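Thioesterase domain-containing protein (Pyrococcus horikoshii, PDB 1IXL) is of unknown function but adopts the hot-dog fold of the thioesterase superfamily, and so may hydrolyse acyl-CoA thioesters. Local coordinates at residues Val4-Arg14 / Tyr57-Val68; Ile94-Val105 / Glu116-Leu124. All coordinates share one frame; numbering follows the deposited sequence.

Contact 1 of 2, residues Val4-Arg14 / Tyr57-Val68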
loop_
_atom_site.group_PDB
_atom_site.type_symbol
_atom_site.label_atom_id
_atom_site.label_comp_id
_atom_site.label_asym_id
_atom_site.label_seq_id
_atom_site.Cartn_x
_atom_site.Cartn_y
_atom_site.Cartn_z
ATOM N N VAL A 4 -4.853 15.931 2.694
ATOM C CA VAL A 4 -5.149 16.136 1.292
ATOM C C VAL A 4 -6.208 15.103 0.988
ATOM O O VAL A 4 -6.184 14.017 1.564
ATOM C CB VAL A 4 -3.903 15.890 0.422
ATOM C CG1 VAL A 4 -4.180 16.275 -1.014
ATOM C CG2 VAL A 4 -2.741 16.688 0.966
ATOM N N GLU A 5 -7.155 15.439 0.119
ATOM C CA GLU A 5 -8.186 14.478 -0.229
ATOM C C GLU A 5 -7.574 13.423 -1.155
ATOM O O GLU A 5 -6.554 13.666 -1.817
ATOM C CB GLU A 5 -9.364 15.183 -0.921
ATOM C CG GLU A 5 -8.960 16.229 -1.936
ATOM C CD GLU A 5 -10.143 17.067 -2.430
ATOM O OE1 GLU A 5 -10.967 17.505 -1.588
ATOM O OE2 GLU A 5 -10.240 17.299 -3.654
ATOM N N GLN A 6 -8.192 12.250 -1.186
ATOM C CA GLN A 6 -7.709 11.178 -2.036
ATOM C C GLN A 6 -8.017 11.516 -3.491
ATOM O O GLN A 6 -9.185 11.682 -3.869
ATOM C CB GLN A 6 -8.393 9.869 -1.668
ATOM C CG GLN A 6 -7.732 8.697 -2.328
ATOM C CD GLN A 6 -8.192 7.384 -1.768
ATOM O OE1 GLN A 6 -8.636 7.303 -0.623
ATOM N NE2 GLN A 6 -8.063 6.332 -2.560
ATOM N N ARG A 7 -6.984 11.578 -4.325
ATOM C CA ARG A 7 -7.200 11.929 -5.730
ATOM C C ARG A 7 -7.057 10.782 -6.735
ATOM O O ARG A 7 -7.167 10.997 -7.938
ATOM C CB ARG A 7 -6.240 13.050 -6.122
ATOM C CG ARG A 7 -6.389 14.327 -5.305
ATOM C CD ARG A 7 -5.302 15.294 -5.715
ATOM N NE ARG A 7 -5.438 15.703 -7.113
ATOM C CZ ARG A 7 -4.419 16.086 -7.879
ATOM N NH1 ARG A 7 -3.185 16.106 -7.385
ATOM N NH2 ARG A 7 -4.631 16.446 -9.140
ATOM N N THR A 8 -6.826 9.568 -6.248
ATOM C CA THR A 8 -6.653 8.419 -7.132
ATOM C C THR A 8 -7.033 7.137 -6.416
ATOM O O THR A 8 -7.091 7.117 -5.189
ATOM C CB THR A 8 -5.170 8.284 -7.593
ATOM O OG1 THR A 8 -5.062 7.220 -8.553
ATOM C CG2 THR A 8 -4.259 7.953 -6.389
ATOM N N HIS A 9 -7.291 6.076 -7.190
ATOM C CA HIS A 9 -7.622 4.774 -6.632
ATOM C C HIS A 9 -8.776 4.882 -5.640
ATOM O O HIS A 9 -8.788 4.184 -4.628
ATOM C CB HIS A 9 -6.389 4.193 -5.913
ATOM C CG HIS A 9 -5.338 3.645 -6.833
ATOM N ND1 HIS A 9 -4.725 4.407 -7.811
ATOM C CD2 HIS A 9 -4.824 2.397 -6.954
ATOM C CE1 HIS A 9 -3.887 3.650 -8.498
ATOM N NE2 HIS A 9 -3.927 2.426 -8.000
ATOM N N LYS A 10 -9.759 5.723 -5.957
ATOM C CA LYS A 10 -10.890 5.975 -5.060
ATOM C C LYS A 10 -11.858 4.842 -4.746
ATOM O O LYS A 10 -12.472 4.836 -3.683
ATOM C CB LYS A 10 -11.701 7.178 -5.575
ATOM C CG LYS A 10 -10.942 8.481 -5.623
ATOM C CD LYS A 10 -11.773 9.538 -6.359
ATOM C CE LYS A 10 -11.088 10.879 -6.401
ATOM N NZ LYS A 10 -11.882 11.868 -7.213
ATOM N N LEU A 11 -12.008 3.880 -5.647
ATOM C CA LEU A 11 -12.953 2.806 -5.402
ATOM C C LEU A 11 -12.321 1.534 -4.843
ATOM O O LEU A 11 -12.969 0.504 -4.748
ATOM C CB LEU A 11 -13.700 2.492 -6.697
ATOM C CG LEU A 11 -14.387 3.689 -7.384
ATOM C CD1 LEU A 11 -15.149 3.190 -8.612
ATOM C CD2 LEU A 11 -15.352 4.383 -6.403
ATOM N N THR A 12 -11.052 1.626 -4.464
ATOM C CA THR A 12 -10.328 0.489 -3.914
ATOM C C THR A 12 -11.083 -0.069 -2.707
ATOM O O THR A 12 -11.505 0.679 -1.833
ATOM C CB THR A 12 -8.907 0.918 -3.498
ATOM O OG1 THR A 12 -8.259 1.517 -4.626
ATOM C CG2 THR A 12 -8.103 -0.264 -3.034
ATOM N N SER A 13 -11.241 -1.390 -2.686
ATOM C CA SER A 13 -11.947 -2.101 -1.632
ATOM C C SER A 13 -11.382 -1.864 -0.235
ATOM O O SER A 13 -10.225 -2.150 0.038
ATOM C CB SER A 13 -11.953 -3.609 -1.932
ATOM O OG SER A 13 -12.555 -4.314 -0.864
ATOM N N ARG A 14 -12.221 -1.338 0.647
ATOM C CA ARG A 14 -11.815 -1.064 2.014
ATOM C C ARG A 14 -11.672 -2.371 2.780
ATOM O O ARG A 14 -10.967 -2.444 3.781
ATOM C CB ARG A 14 -12.861 -0.166 2.690
ATOM C CG ARG A 14 -12.975 1.214 2.055
ATOM C CD ARG A 14 -11.931 2.166 2.603
ATOM N NE ARG A 14 -11.790 3.356 1.765
ATOM C CZ ARG A 14 -10.982 3.436 0.710
ATOM N NH1 ARG A 14 -10.212 2.387 0.346
ATOM N NH2 ARG A 14 -10.963 4.566 0.002
ATOM N N TYR A 57 -1.271 -0.134 -2.465
ATOM C CA TYR A 57 -2.251 0.937 -2.339
ATOM C C TYR A 57 -1.688 2.119 -1.545
ATOM O O TYR A 57 -1.914 3.266 -1.919
ATOM C CB TYR A 57 -3.548 0.371 -1.697
ATOM C CG TYR A 57 -4.725 1.337 -1.476
ATOM C CD1 TYR A 57 -5.037 2.344 -2.406
ATOM C CD2 TYR A 57 -5.600 1.150 -0.396
ATOM C CE1 TYR A 57 -6.187 3.120 -2.267
ATOM C CE2 TYR A 57 -6.759 1.913 -0.249
ATOM C CZ TYR A 57 -7.052 2.896 -1.196
ATOM O OH TYR A 57 -8.234 3.599 -1.109
ATOM N N ALA A 58 -0.949 1.857 -0.463
ATOM C CA ALA A 58 -0.381 2.947 0.317
ATOM C C ALA A 58 0.586 3.770 -0.548
ATOM O O ALA A 58 0.629 5.016 -0.481
ATOM C CB ALA A 58 0.354 2.387 1.567
ATOM N N ALA A 59 1.359 3.062 -1.358
ATOM C CA ALA A 59 2.326 3.679 -2.255
ATOM C C ALA A 59 1.616 4.597 -3.262
ATOM O O ALA A 59 2.066 5.721 -3.508
ATOM C CB ALA A 59 3.124 2.580 -2.989
HETATM N N MSE A 60 0.500 4.132 -3.822
HETATM C CA MSE A 60 -0.260 4.937 -4.763
HETATM C C MSE A 60 -0.748 6.212 -4.062
HETATM O O MSE A 60 -0.824 7.276 -4.683
HETATM C CB MSE A 60 -1.474 4.163 -5.304
HETATM C CG MSE A 60 -1.161 2.871 -6.086
HETATM SE SE MSE A 60 -0.243 3.111 -7.634
HETATM C CE MSE A 60 1.261 3.252 -7.063
ATOM N N LEU A 61 -1.091 6.119 -2.776
ATOM C CA LEU A 61 -1.570 7.315 -2.061
ATOM C C LEU A 61 -0.451 8.221 -1.595
ATOM O O LEU A 61 -0.683 9.401 -1.333
ATOM C CB LEU A 61 -2.490 6.947 -0.881
ATOM C CG LEU A 61 -3.764 6.219 -1.336
ATOM C CD1 LEU A 61 -4.737 6.020 -0.171
ATOM C CD2 LEU A 61 -4.431 7.011 -2.433
ATOM N N ALA A 62 0.762 7.692 -1.480
ATOM C CA ALA A 62 1.875 8.541 -1.098
ATOM C C ALA A 62 2.148 9.478 -2.290
ATOM O O ALA A 62 2.645 10.590 -2.108
ATOM C CB ALA A 62 3.105 7.709 -0.763
ATOM N N VAL A 63 1.820 9.038 -3.506
ATOM C CA VAL A 63 2.020 9.900 -4.685
ATOM C C VAL A 63 0.740 10.698 -4.876
ATOM O O VAL A 63 0.776 11.897 -5.127
ATOM C CB VAL A 63 2.328 9.076 -5.943
ATOM C CG1 VAL A 63 2.458 10.006 -7.167
ATOM C CG2 VAL A 63 3.633 8.283 -5.720
ATOM N N ASN A 64 -0.390 10.007 -4.778
ATOM C CA ASN A 64 -1.708 10.619 -4.847
ATOM C C ASN A 64 -1.947 11.535 -6.040
ATOM O O ASN A 64 -2.400 12.668 -5.893
ATOM C CB ASN A 64 -1.973 11.383 -3.542
ATOM C CG ASN A 64 -3.435 11.765 -3.369
ATOM O OD1 ASN A 64 -4.332 11.029 -3.780
ATOM N ND2 ASN A 64 -3.684 12.923 -2.745
ATOM N N GLU A 65 -1.653 11.015 -7.222
ATOM C CA GLU A 65 -1.845 11.734 -8.468
ATOM C C GLU A 65 -2.854 10.852 -9.194
ATOM O O GLU A 65 -2.706 9.638 -9.201
ATOM C CB GLU A 65 -0.519 11.786 -9.219
ATOM C CG GLU A 65 -0.328 13.031 -9.999
ATOM C CD GLU A 65 0.362 14.112 -9.201
ATOM O OE1 GLU A 65 1.613 14.071 -9.112
ATOM O OE2 GLU A 65 -0.346 14.994 -8.661
ATOM N N PRO A 66 -3.894 11.439 -9.811
ATOM C CA PRO A 66 -4.917 10.654 -10.520
ATOM C C PRO A 66 -4.456 9.470 -11.378
ATOM O O PRO A 66 -4.962 8.342 -11.236
ATOM C CB PRO A 66 -5.639 11.707 -11.355
ATOM C CG PRO A 66 -5.570 12.939 -10.456
ATOM C CD PRO A 66 -4.150 12.890 -9.937
ATOM N N THR A 67 -3.498 9.733 -12.262
ATOM C CA THR A 67 -2.970 8.728 -13.172
ATOM C C THR A 67 -1.824 7.849 -12.640
ATOM O O THR A 67 -1.204 7.116 -13.425
ATOM C CB THR A 67 -2.459 9.407 -14.456
ATOM O OG1 THR A 67 -1.406 10.322 -14.119
ATOM C CG2 THR A 67 -3.588 10.167 -15.142
ATOM N N VAL A 68 -1.531 7.893 -11.342
ATOM C CA VAL A 68 -0.402 7.092 -10.841
ATOM C C VAL A 68 -0.630 5.582 -11.031
ATOM O O VAL A 68 -1.757 5.096 -10.939
ATOM C CB VAL A 68 -0.107 7.407 -9.343
ATOM C CG1 VAL A 68 -1.275 6.947 -8.473
ATOM C CG2 VAL A 68 1.219 6.735 -8.910
#

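Contact 2 of 2, residues Ile94-Val105 / Glu116-Leu124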
loop_
_atom_site.group_PDB
_atom_site.type_symbol
_atom_site.label_atom_id
_atom_site.label_comp_id
_atom_site.label_asym_id
_atom_site.label_seq_id
_atom_site.Cartn_x
_atom_site.Cartn_y
_atom_site.Cartn_z
ATOM N N ILE A 94 10.559 8.424 -1.443
ATOM C CA ILE A 94 11.943 8.611 -1.019
ATOM C C ILE A 94 12.820 9.192 -2.125
ATOM O O ILE A 94 13.947 9.630 -1.866
ATOM C CB ILE A 94 12.595 7.301 -0.490
ATOM C CG1 ILE A 94 12.513 6.191 -1.546
ATOM C CG2 ILE A 94 11.931 6.880 0.826
ATOM C CD1 ILE A 94 13.415 4.994 -1.223
ATOM N N GLU A 95 12.304 9.189 -3.350
ATOM C CA GLU A 95 13.016 9.758 -4.484
ATOM C C GLU A 95 12.008 10.277 -5.480
ATOM O O GLU A 95 11.133 9.543 -5.940
ATOM C CB GLU A 95 13.894 8.718 -5.184
ATOM C CG GLU A 95 15.223 8.449 -4.518
ATOM C CD GLU A 95 16.046 7.417 -5.274
ATOM O OE1 GLU A 95 16.425 7.685 -6.435
ATOM O OE2 GLU A 95 16.303 6.339 -4.703
ATOM N N ASP A 96 12.105 11.556 -5.808
ATOM C CA ASP A 96 11.186 12.106 -6.785
ATOM C C ASP A 96 11.979 12.337 -8.058
ATOM O O ASP A 96 12.825 13.227 -8.122
ATOM C CB ASP A 96 10.590 13.422 -6.305
ATOM C CG ASP A 96 9.484 13.906 -7.214
ATOM O OD1 ASP A 96 9.738 14.049 -8.435
ATOM O OD2 ASP A 96 8.359 14.127 -6.711
ATOM N N LEU A 97 11.701 11.525 -9.067
ATOM C CA LEU A 97 12.396 11.614 -10.340
ATOM C C LEU A 97 11.419 12.121 -11.399
ATOM O O LEU A 97 11.296 11.555 -12.485
ATOM C CB LEU A 97 12.943 10.227 -10.702
ATOM C CG LEU A 97 13.728 9.627 -9.529
ATOM C CD1 LEU A 97 14.004 8.153 -9.760
ATOM C CD2 LEU A 97 15.030 10.400 -9.341
ATOM N N GLY A 98 10.733 13.209 -11.064
ATOM C CA GLY A 98 9.757 13.781 -11.966
ATOM C C GLY A 98 8.520 12.904 -12.036
ATOM O O GLY A 98 7.821 12.723 -11.041
ATOM N N LYS A 99 8.264 12.341 -13.211
ATOM C CA LYS A 99 7.107 11.489 -13.422
ATOM C C LYS A 99 7.273 10.127 -12.775
ATOM O O LYS A 99 6.307 9.389 -12.635
ATOM C CB LYS A 99 6.823 11.330 -14.916
ATOM C CG LYS A 99 8.046 11.084 -15.800
ATOM C CD LYS A 99 9.038 12.262 -15.813
ATOM C CE LYS A 99 9.855 12.293 -17.101
ATOM N NZ LYS A 99 10.325 10.940 -17.521
ATOM N N LYS A 100 8.501 9.786 -12.401
ATOM C CA LYS A 100 8.739 8.520 -11.726
ATOM C C LYS A 100 9.009 8.844 -10.271
ATOM O O LYS A 100 9.768 9.776 -9.960
ATOM C CB LYS A 100 9.943 7.762 -12.297
ATOM C CG LYS A 100 10.063 6.356 -11.674
ATOM C CD LYS A 100 11.193 5.495 -12.244
ATOM C CE LYS A 100 12.494 5.700 -11.479
ATOM N NZ LYS A 100 13.553 4.733 -11.874
ATOM N N LYS A 101 8.392 8.064 -9.383
ATOM C CA LYS A 101 8.533 8.243 -7.950
ATOM C C LYS A 101 8.936 6.921 -7.289
ATOM O O LYS A 101 8.357 5.885 -7.580
ATOM C CB LYS A 101 7.197 8.699 -7.370
ATOM C CG LYS A 101 6.528 9.831 -8.154
ATOM C CD LYS A 101 7.232 11.156 -7.905
ATOM C CE LYS A 101 6.503 12.326 -8.569
ATOM N NZ LYS A 101 5.062 12.394 -8.205
ATOM N N ILE A 102 9.943 6.951 -6.426
ATOM C CA ILE A 102 10.353 5.737 -5.721
ATOM C C ILE A 102 9.749 5.875 -4.322
ATOM O O ILE A 102 10.011 6.840 -3.611
ATOM C CB ILE A 102 11.882 5.608 -5.642
ATOM C CG1 ILE A 102 12.459 5.465 -7.051
ATOM C CG2 ILE A 102 12.266 4.382 -4.824
ATOM C CD1 ILE A 102 14.002 5.476 -7.097
ATOM N N VAL A 103 8.916 4.918 -3.938
ATOM C CA VAL A 103 8.244 4.985 -2.647
ATOM C C VAL A 103 8.649 3.802 -1.790
ATOM O O VAL A 103 8.641 2.670 -2.256
ATOM C CB VAL A 103 6.728 4.948 -2.856
ATOM C CG1 VAL A 103 6.002 5.015 -1.522
ATOM C CG2 VAL A 103 6.320 6.102 -3.777
ATOM N N GLU A 104 9.026 4.063 -0.549
ATOM C CA GLU A 104 9.393 2.976 0.340
ATOM C C GLU A 104 8.143 2.701 1.167
ATOM O O GLU A 104 7.438 3.629 1.567
ATOM C CB GLU A 104 10.552 3.387 1.254
ATOM C CG GLU A 104 10.917 2.320 2.281
ATOM C CD GLU A 104 12.194 2.645 3.033
ATOM O OE1 GLU A 104 12.318 3.799 3.512
ATOM O OE2 GLU A 104 13.066 1.750 3.145
ATOM N N VAL A 105 7.841 1.433 1.400
ATOM C CA VAL A 105 6.665 1.106 2.190
ATOM C C VAL A 105 7.030 0.032 3.202
ATOM O O VAL A 105 7.786 -0.901 2.909
ATOM C CB VAL A 105 5.492 0.551 1.314
ATOM C CG1 VAL A 105 4.292 0.282 2.185
ATOM C CG2 VAL A 105 5.112 1.532 0.215
ATOM N N GLU A 116 8.461 -5.139 3.826
ATOM C CA GLU A 116 9.188 -3.911 3.512
ATOM C C GLU A 116 9.435 -3.940 2.014
ATOM O O GLU A 116 9.731 -4.995 1.434
ATOM C CB GLU A 116 10.533 -3.818 4.270
ATOM C CG GLU A 116 11.409 -5.072 4.159
ATOM C CD GLU A 116 12.801 -4.902 4.755
ATOM O OE1 GLU A 116 12.914 -4.257 5.820
ATOM O OE2 GLU A 116 13.774 -5.431 4.160
ATOM N N GLY A 117 9.320 -2.791 1.368
ATOM C CA GLY A 117 9.550 -2.805 -0.062
ATOM C C GLY A 117 9.730 -1.456 -0.700
ATOM O O GLY A 117 9.459 -0.433 -0.073
ATOM N N LYS A 118 10.224 -1.471 -1.935
ATOM C CA LYS A 118 10.406 -0.266 -2.723
ATOM C C LYS A 118 9.415 -0.380 -3.871
ATOM O O LYS A 118 9.353 -1.416 -4.536
ATOM C CB LYS A 118 11.819 -0.178 -3.290
ATOM C CG LYS A 118 12.871 0.199 -2.268
ATOM C CD LYS A 118 14.080 0.847 -2.944
ATOM C CE LYS A 118 15.268 0.880 -1.989
ATOM N NZ LYS A 118 14.811 0.907 -0.566
ATOM N N PHE A 119 8.623 0.663 -4.082
ATOM C CA PHE A 119 7.631 0.669 -5.149
ATOM C C PHE A 119 7.970 1.796 -6.134
ATOM O O PHE A 119 8.078 2.964 -5.745
ATOM C CB PHE A 119 6.232 0.859 -4.550
ATOM C CG PHE A 119 5.792 -0.295 -3.679
ATOM C CD1 PHE A 119 6.416 -0.541 -2.460
ATOM C CD2 PHE A 119 4.816 -1.181 -4.122
ATOM C CE1 PHE A 119 6.071 -1.676 -1.692
ATOM C CE2 PHE A 119 4.467 -2.302 -3.371
ATOM C CZ PHE A 119 5.091 -2.550 -2.164
ATOM N N TYR A 120 8.153 1.425 -7.400
ATOM C CA TYR A 120 8.503 2.363 -8.468
ATOM C C TYR A 120 7.212 2.719 -9.177
ATOM O O TYR A 120 6.643 1.909 -9.924
ATOM C CB TYR A 120 9.524 1.718 -9.422
ATOM C CG TYR A 120 10.773 1.242 -8.710
ATOM C CD1 TYR A 120 10.715 0.188 -7.804
ATOM C CD2 TYR A 120 12.008 1.870 -8.914
ATOM C CE1 TYR A 120 11.842 -0.233 -7.115
ATOM C CE2 TYR A 120 13.141 1.459 -8.227
ATOM C CZ TYR A 120 13.049 0.406 -7.329
ATOM O OH TYR A 120 14.147 -0.017 -6.626
ATOM N N CYS A 121 6.766 3.947 -8.919
ATOM C CA CYS A 121 5.509 4.475 -9.415
ATOM C C CYS A 121 5.666 5.509 -10.536
ATOM O O CYS A 121 6.639 6.277 -10.564
ATOM C CB CYS A 121 4.745 5.109 -8.242
ATOM S SG CYS A 121 4.818 4.131 -6.680
ATOM N N TYR A 122 4.687 5.522 -11.442
ATOM C CA TYR A 122 4.709 6.439 -12.577
ATOM C C TYR A 122 3.439 7.245 -12.698
ATOM O O TYR A 122 2.349 6.687 -12.700
ATOM C CB TYR A 122 4.878 5.654 -13.881
ATOM C CG TYR A 122 6.226 5.009 -14.010
ATOM C CD1 TYR A 122 7.322 5.731 -14.497
ATOM C CD2 TYR A 122 6.420 3.692 -13.614
ATOM C CE1 TYR A 122 8.587 5.149 -14.587
ATOM C CE2 TYR A 122 7.669 3.097 -13.690
ATOM C CZ TYR A 122 8.750 3.827 -14.175
ATOM O OH TYR A 122 9.989 3.247 -14.209
ATOM N N VAL A 123 3.591 8.555 -12.824
ATOM C CA VAL A 123 2.448 9.421 -13.018
ATOM C C VAL A 123 2.379 9.589 -14.538
ATOM O O VAL A 123 3.289 10.161 -15.158
ATOM C CB VAL A 123 2.680 10.767 -12.323
ATOM C CG1 VAL A 123 1.513 11.700 -12.580
ATOM C CG2 VAL A 123 2.860 10.530 -10.818
ATOM N N LEU A 124 1.312 9.073 -15.128
ATOM C CA LEU A 124 1.129 9.096 -16.578
ATOM C C LEU A 124 0.408 10.332 -17.089
ATOM O O LEU A 124 -0.323 10.984 -16.346
ATOM C CB LEU A 124 0.350 7.846 -17.007
ATOM C CG LEU A 124 0.820 6.531 -16.359
ATOM C CD1 LEU A 124 -0.116 5.379 -16.720
ATOM C CD2 LEU A 124 2.229 6.214 -16.810
#

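Contact 1 of 2, residues Val4-Arg14 / Tyr57-Val68
N64 and Y57, seven residues apart on and just beyond the last turns of the hot-dog fold's central helix, each grip the irregular N-terminal segment 4-14, and between them they illustrate how a segment without regular structure can be fixed by a few polar side chains. N64 leaves the helix with positive phi and turns its carboxamide to the passing backbone. Its OD1 accepts R7 N at 2.8 Å on a lone pair in the carbonyl plane, while ND2 gives to E5 O at 3.1 Å, so both ends of one amide read the main chain. At the other end, chi1 of Y57, at -180°, carries the phenol away from the backbone N and out to Q6, T12 and R14. There Y57 OH takes NE2 of Q6 at 3.1 Å and NH1 of R14 at 2.7 Å, both near the plane of the ring, while T12 CG2 sits over the ring centre, 3.7 Å from the centroid, in a CH-pi contact. L61, in turn, sets CD2 against the CG and amide of Q6. The tight part lies between these two grips, where T8 is buried against V68, with its CG2 on V68 CG1, and selenomethionine M60 lays CG over one face of the H9 ring. By contrast, the R7 side is loose and solvent-facing: the guanidinium rests one face on CD of the exposed P66, and its hydrogen-bonded salt bridge from NH1 to E65 OE2 is weak, 3.3 Å long and bent to 127° at the hydrogen. T8 OG1 links the two segments: it gives to P66 O at 2.9 Å from above the carbonyl plane and receives H9 ND1, also at 2.9 Å, in the plane of the imidazole.

Contact 2 of 2, residues Ile94-Val105 / Glu116-Leu124
The unusual feature here is a lysine, K100, whose methylenes run beside the ring of Y122, the two side chains pointing the same way, with K100 CD 3.2 Å from Y122 OH and K100 CG 3.5 Å from CE1 of that ring. A chi1 of -173° points the K100 chain away from its own N, along the tyrosine. Were Y122 an alanine, the methylenes of K100 would probably lose the ring they run beside, and the lysine chain would be freer to swing. The pair belongs to an antiparallel hairpin, strands 100-109 and 112-123 of the hot-dog sheet, here a worked example of regular register. Paired backbone bonds join K101 with C121, V103 with F119 and V105 with G117, and V123 N closes on K99 O at 2.8 Å. The face carrying V103, V105, F119 and C121 turns toward helix 48-63. On it V105 CG2 meets F119 CD1 at 3.6 Å, the two side chains crossing at about a right angle, and V103 CG2 touches C121 SG at 3.8 Å. The other face bears K100, I102, E104, K118, Y120 and Y122, the hydroxyl of Y120 bonding to E74 on the neighbouring strand. E104 OE2 and K118 NZ, of opposite charge, stay 4.2 Å apart, too far for a salt bridge. Cohesion between these strands thus rests chiefly on backbone bonds and apolar packing, with charge attraction probably a minor addition.

How the contacts relate
From the N terminus, segment 4-14 precedes the first strand, and contact 1 closes a long loop when the chain, having passed through strands 19-24 and 27-33, returns along helix 48-63 to the turn at 65-68. Contact 2 opens only later, after strand 68-77, and pairs the two arms of the hairpin 100-109/112-123, whose far ends and turn lie between 105 and 116. The two therefore stand in series, neither nested nor crossed. They nevertheless meet in space, their centres about 13 Å apart: T67 OG1 lies 2.6 Å from L124 O, a probable hydrogen bond, and E65 CG packs on V123 CG1. Together they tie the N-terminal segment, the helix end and the sheet.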